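Local structure of enzyme subtilase SubTY from Bacillus sp. TY145 (5FFN) at residues Gly28-Val33 / Gln97-Ala102; Ile226-Pro231 / Gly306-Lys311. The protein is a bacterial serine protease of the subtilase family that probably cleaves peptide bonds through a catalytic triad. One frame throughout, in Å; residues are numbered along the deposited sequence.

Interaction 1: residues Gly28-Val33 / Gln97-Ala102; sequences GIKVAV and QAKLWA
Lys30 sets its CB over one face of the Trp101 indole: CB stands 4.0 Å from the centroid of the five-membered ring, 16° off the ring normal, which is the geometry of a CH-pi contact. CG of Lys30 follows near the NE1 rim, 3.7 Å from Trp101 NE1. A bend at the second torsion of Lys30 (chi2 -57°) brings CD past that rim to Lys99, whose CB lies 3.9 Å from Lys30 CD, and the chain leaves the ring further out. The ammonium of Lys30 finishes in a salt bridge with Glu50, while that of Lys99 goes to the carbonyl of Gly47. With an alanine here CB would stay over the ring, but losing the rest of the chain would probably leave Glu50 without this cation and open a gap beside Trp101 NE1 and Lys99 CB. On the other face of the sheet, Leu100 CD1 meets Val33 CG2 at 3.6 Å.

These side chains sit on two parallel strands in one-to-one register, from Lys30 beside Lys99 to Val33 beside Ala102. The evidence is a ladder of four backbone bonds alternating in direction: Lys99 N to Ile29 O (3.0 Å), Val31 N to Lys99 O (2.8 Å), Trp101 N to Val31 O and Val33 N to Trp101 O. Beyond the ladder, a water links Gly28 N to Gln97 O.

Strand 134-142 pairs with the other edge of strand 29-35, and its Val135 touches Lys30, Ala32 and Trp101. The Val31, Val33 and Leu100 face packs against helix 72-81, with helix 250-267 also covering Ile29 and Val31.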
loop_
_atom_site.group_PDB
_atom_site.type_symbol
_atom_site.label_atom_id
_atom_site.label_comp_id
_atom_site.label_asym_id
_atom_site.label_seq_id
_atom_site.Cartn_x
_atom_site.Cartn_y
_atom_site.Cartn_z
ATOM N N GLY A 28 5.408 -9.739 18.671
ATOM C CA GLY A 28 5.761 -8.590 19.444
ATOM C C GLY A 28 5.673 -7.282 18.690
ATOM O O GLY A 28 5.886 -6.250 19.280
ATOM N N ILE A 29 5.403 -7.322 17.396
ATOM C CA ILE A 29 5.303 -6.088 16.598
ATOM C C ILE A 29 3.827 -5.839 16.305
ATOM O O ILE A 29 3.061 -6.798 16.174
ATOM C CB ILE A 29 6.077 -6.236 15.265
ATOM C CG1 ILE A 29 7.522 -6.748 15.522
ATOM C CG2 ILE A 29 6.072 -4.912 14.462
ATOM C CD1 ILE A 29 8.331 -5.878 16.477
ATOM N N LYS A 30 3.454 -4.564 16.156
ATOM C CA LYS A 30 2.119 -4.166 15.741
ATOM C C LYS A 30 2.185 -3.583 14.307
ATOM O O LYS A 30 3.108 -2.792 13.998
ATOM C CB LYS A 30 1.533 -3.105 16.648
ATOM C CG LYS A 30 1.802 -3.295 18.136
ATOM C CD LYS A 30 1.296 -4.655 18.666
ATOM C CE LYS A 30 1.790 -4.928 20.085
ATOM N NZ LYS A 30 1.228 -6.265 20.535
ATOM N N VAL A 31 1.250 -3.986 13.468
ATOM C CA VAL A 31 1.087 -3.328 12.152
ATOM C C VAL A 31 -0.262 -2.616 12.153
ATOM O O VAL A 31 -1.341 -3.245 12.340
ATOM C CB VAL A 31 1.244 -4.277 10.966
ATOM C CG1 VAL A 31 1.113 -3.488 9.649
ATOM C CG2 VAL A 31 2.595 -4.994 11.028
ATOM N N ALA A 32 -0.189 -1.299 11.977
ATOM C CA ALA A 32 -1.380 -0.456 11.882
ATOM C C ALA A 32 -1.787 -0.329 10.410
ATOM O O ALA A 32 -1.091 0.312 9.596
ATOM C CB ALA A 32 -1.166 0.893 12.536
ATOM N N VAL A 33 -2.896 -0.984 10.078
ATOM C CA VAL A 33 -3.443 -0.948 8.719
ATOM C C VAL A 33 -4.507 0.135 8.684
ATOM O O VAL A 33 -5.642 -0.033 9.231
ATOM C CB VAL A 33 -3.983 -2.312 8.271
ATOM C CG1 VAL A 33 -4.673 -2.208 6.921
ATOM C CG2 VAL A 33 -2.859 -3.334 8.242
ATOM N N GLN A 97 2.668 -13.874 13.071
ATOM C CA GLN A 97 2.666 -13.636 14.513
ATOM C C GLN A 97 2.582 -12.173 14.915
ATOM O O GLN A 97 2.511 -11.879 16.116
ATOM C CB GLN A 97 3.848 -14.358 15.224
ATOM C CG GLN A 97 3.569 -15.866 15.433
ATOM C CD GLN A 97 3.730 -16.699 14.182
ATOM O OE1 GLN A 97 4.843 -16.854 13.714
ATOM N NE2 GLN A 97 2.625 -17.264 13.640
ATOM N N ALA A 98 2.612 -11.242 13.939
ATOM C CA ALA A 98 2.434 -9.809 14.268
ATOM C C ALA A 98 0.983 -9.581 14.686
ATOM O O ALA A 98 0.102 -10.376 14.347
ATOM C CB ALA A 98 2.804 -8.903 13.070
ATOM N N LYS A 99 0.756 -8.503 15.415
ATOM C CA LYS A 99 -0.592 -8.104 15.803
ATOM C C LYS A 99 -1.053 -6.908 14.959
ATOM O O LYS A 99 -0.249 -6.152 14.457
ATOM C CB LYS A 99 -0.652 -7.783 17.272
ATOM C CG LYS A 99 -0.522 -9.033 18.159
ATOM C CD LYS A 99 -1.630 -10.055 17.990
ATOM C CE LYS A 99 -1.315 -11.270 18.926
ATOM N NZ LYS A 99 -2.423 -12.273 18.917
ATOM N N LEU A 100 -2.368 -6.768 14.885
ATOM C CA LEU A 100 -3.020 -5.830 13.978
ATOM C C LEU A 100 -3.653 -4.686 14.758
ATOM O O LEU A 100 -4.342 -4.886 15.768
ATOM C CB LEU A 100 -4.013 -6.574 13.084
ATOM C CG LEU A 100 -4.997 -5.751 12.256
ATOM C CD1 LEU A 100 -4.269 -4.998 11.121
ATOM C CD2 LEU A 100 -6.066 -6.590 11.650
ATOM N N TRP A 101 -3.388 -3.460 14.308
ATOM C CA TRP A 101 -4.199 -2.322 14.717
ATOM C C TRP A 101 -5.009 -1.919 13.464
ATOM O O TRP A 101 -4.464 -1.348 12.494
ATOM C CB TRP A 101 -3.379 -1.172 15.253
ATOM C CG TRP A 101 -2.576 -1.358 16.567
ATOM C CD1 TRP A 101 -2.514 -2.479 17.344
ATOM C CD2 TRP A 101 -1.805 -0.366 17.236
ATOM N NE1 TRP A 101 -1.747 -2.249 18.456
ATOM C CE2 TRP A 101 -1.301 -0.957 18.426
ATOM C CE3 TRP A 101 -1.483 0.984 16.962
ATOM C CZ2 TRP A 101 -0.478 -0.280 19.296
ATOM C CZ3 TRP A 101 -0.673 1.656 17.848
ATOM C CH2 TRP A 101 -0.192 1.022 19.030
ATOM N N ALA A 102 -6.308 -2.206 13.484
ATOM C CA ALA A 102 -7.162 -1.996 12.317
ATOM C C ALA A 102 -7.820 -0.629 12.458
ATOM O O ALA A 102 -8.737 -0.470 13.248
ATOM C CB ALA A 102 -8.195 -3.098 12.175
HETATM O O HOH W 1 2.682 -10.733 18.694
#

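Interaction 2: residues Ile226-Pro231 / Gly306-Lys311; sequences IEVSAP and GYPRVK
A buried packing contact, tied by one backbone hydrogen bond, sets Gly306-Pro308, at the start of the C-terminal tail, beside strand 228-231 of the central sheet. The tail forms no strand here. Its single bond to the segment runs from Ser229 N to Gly306 O at 2.9 Å. At the backbone angles of Gly306 a CB would collide with the preceding carbonyl oxygen.

From there the tail lies against the strand through Tyr307 and Pro308. With CG of Tyr307 anti to its own nitrogen (chi1 178°), the phenol extends along the strand as far as Pro231, and the two side chains cross at about a right angle. Pro231 CD is 3.8 Å from Tyr307 CE1, and Pro231 CG comes within 3.4 Å of Tyr307 OH. That hydroxyl is hydrogen-bonded to Ser13 OG, which joins the ring to helix 9-15. Arg309 CG rests over the centre of one face of the same ring, 3.7 Å above its plane, and Tyr202 meets the phenol edge-to-face.

Pro308 works in the other direction along the strand: its CD approaches Val228 CB at 3.7 Å and Ser229 O at 3.3 Å, again with the apolar side chains of Val228 and Pro308 nearly perpendicular. Ser229 OG is satisfied by the carbonyl of Ser303, a further tie between this strand and the chain leading into the tail, alongside the backbone bond of Glu227 with Phe305.

Strand 228-231 also pairs in parallel with strand 188-194 and packs on helix 250-267. The arrangement belongs to the alpha/beta subtilisin-like fold, with the chain's end laid against a strand of its mainly parallel central sheet.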
loop_
_atom_site.group_PDB
_atom_site.type_symbol
_atom_site.label_atom_id
_atom_site.label_comp_id
_atom_site.label_asym_id
_atom_site.label_seq_id
_atom_site.Cartn_x
_atom_site.Cartn_y
_atom_site.Cartn_z
ATOM N N ILE A 226 11.096 6.647 -5.133
ATOM C CA ILE A 226 10.674 5.284 -4.810
ATOM C C ILE A 226 11.736 4.653 -3.914
ATOM O O ILE A 226 12.921 4.851 -4.100
ATOM C CB ILE A 226 10.535 4.352 -6.086
ATOM C CG1 ILE A 226 9.592 5.009 -7.091
ATOM C CG2 ILE A 226 10.167 2.927 -5.722
ATOM C CD1 ILE A 226 8.144 5.063 -6.595
ATOM N N GLU A 227 11.315 3.912 -2.923
ATOM C CA GLU A 227 12.297 3.290 -1.989
ATOM C C GLU A 227 12.574 1.798 -2.275
ATOM O O GLU A 227 13.724 1.375 -2.387
ATOM C CB GLU A 227 11.837 3.535 -0.555
ATOM C CG GLU A 227 12.872 3.226 0.511
ATOM C CD GLU A 227 12.720 4.142 1.745
ATOM O OE1 GLU A 227 12.094 5.229 1.638
ATOM O OE2 GLU A 227 13.236 3.785 2.813
ATOM N N VAL A 228 11.517 1.010 -2.394
ATOM C CA VAL A 228 11.636 -0.424 -2.552
ATOM C C VAL A 228 10.479 -0.883 -3.438
ATOM O O VAL A 228 9.508 -0.144 -3.626
ATOM C CB VAL A 228 11.601 -1.176 -1.205
ATOM C CG1 VAL A 228 12.814 -0.803 -0.356
ATOM C CG2 VAL A 228 10.262 -0.974 -0.520
ATOM N N SER A 229 10.615 -2.109 -3.921
ATOM C CA SER A 229 9.625 -2.753 -4.748
ATOM C C SER A 229 9.199 -4.071 -4.095
ATOM O O SER A 229 9.991 -4.715 -3.373
ATOM C CB SER A 229 10.220 -3.065 -6.103
ATOM O OG SER A 229 10.603 -1.882 -6.760
ATOM N N ALA A 230 7.934 -4.466 -4.327
ATOM C CA ALA A 230 7.416 -5.748 -3.804
ATOM C C ALA A 230 6.248 -6.241 -4.682
ATOM O O ALA A 230 5.697 -5.469 -5.463
ATOM C CB ALA A 230 7.001 -5.637 -2.348
ATOM N N PRO A 231 5.894 -7.544 -4.557
ATOM C CA PRO A 231 4.789 -8.133 -5.319
ATOM C C PRO A 231 3.501 -7.315 -5.194
ATOM O O PRO A 231 3.012 -7.062 -4.067
ATOM C CB PRO A 231 4.599 -9.530 -4.689
ATOM C CG PRO A 231 5.977 -9.895 -4.220
ATOM C CD PRO A 231 6.533 -8.548 -3.680
ATOM N N GLY A 306 15.574 -1.463 -4.895
ATOM C CA GLY A 306 15.489 -2.861 -5.249
ATOM C C GLY A 306 14.345 -3.521 -4.525
ATOM O O GLY A 306 13.365 -2.877 -4.096
ATOM N N TYR A 307 14.483 -4.822 -4.385
ATOM C CA TYR A 307 13.461 -5.701 -3.827
ATOM C C TYR A 307 13.912 -6.369 -2.526
ATOM O O TYR A 307 14.623 -7.380 -2.566
ATOM C CB TYR A 307 13.122 -6.745 -4.901
ATOM C CG TYR A 307 12.105 -7.806 -4.538
ATOM C CD1 TYR A 307 11.251 -7.678 -3.424
ATOM C CD2 TYR A 307 11.959 -8.960 -5.351
ATOM C CE1 TYR A 307 10.322 -8.660 -3.086
ATOM C CE2 TYR A 307 11.008 -9.934 -5.055
ATOM C CZ TYR A 307 10.164 -9.770 -3.916
ATOM O OH TYR A 307 9.237 -10.718 -3.545
ATOM N N PRO A 308 13.475 -5.840 -1.363
ATOM C CA PRO A 308 13.904 -6.446 -0.080
ATOM C C PRO A 308 13.148 -7.755 0.181
ATOM O O PRO A 308 11.904 -7.843 0.002
ATOM C CB PRO A 308 13.518 -5.394 0.952
ATOM C CG PRO A 308 12.259 -4.733 0.336
ATOM C CD PRO A 308 12.489 -4.762 -1.151
ATOM N N ARG A 309 13.896 -8.758 0.584
ATOM C CA ARG A 309 13.350 -10.089 0.792
ATOM C C ARG A 309 13.767 -10.709 2.111
ATOM O O ARG A 309 14.643 -10.201 2.822
ATOM C CB ARG A 309 13.775 -10.955 -0.400
ATOM C CG ARG A 309 13.415 -10.388 -1.755
ATOM C CD ARG A 309 13.971 -11.169 -2.940
ATOM N NE ARG A 309 13.134 -12.311 -3.321
ATOM C CZ ARG A 309 13.419 -13.082 -4.376
ATOM N NH1 ARG A 309 14.511 -12.845 -5.099
ATOM N NH2 ARG A 309 12.619 -14.072 -4.744
ATOM N N VAL A 310 13.173 -11.856 2.433
ATOM C CA VAL A 310 13.551 -12.604 3.651
ATOM C C VAL A 310 14.998 -13.070 3.562
ATOM O O VAL A 310 15.743 -13.040 4.535
ATOM C CB VAL A 310 12.570 -13.810 3.874
ATOM C CG1 VAL A 310 13.022 -14.707 5.030
ATOM C CG2 VAL A 310 11.182 -13.284 4.159
ATOM N N LYS A 311 15.351 -13.543 2.378
ATOM C CA LYS A 311 16.731 -13.917 2.063
ATOM C C LYS A 311 16.986 -13.739 0.580
ATOM O O LYS A 311 16.047 -13.524 -0.193
ATOM C CB LYS A 311 16.961 -15.379 2.463
ATOM C CG LYS A 311 15.961 -16.377 1.876
ATOM C CD LYS A 311 16.411 -17.817 2.184
ATOM C CE LYS A 311 15.690 -18.816 1.300
ATOM N NZ LYS A 311 15.896 -20.216 1.787
ATOM O OXT LYS A 311 18.145 -13.803 0.115
#

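In the fold
Interaction 1 and interaction 2 belong to the same mixed sheet, though they do not touch: their centres are 20 Å apart and their nearest atoms about 12 Å. Strands 134-142, 163-167 and 188-194 connect the paired strands of interaction 1 to strand 228-231 of interaction 2. Helix 250-267 touches both, meeting Ile29 and Val31 in one and Val228, Ala230 and Pro231 in the other. This helix carries Ser251, which with His72 and Asp35 shows the geometry of a probable catalytic triad; Val33 of interaction 1 touches that group. In interaction 2 the Glu227 side chain is about 5 Å from the sodium ion and Gly306 about 6 Å from a calcium ion.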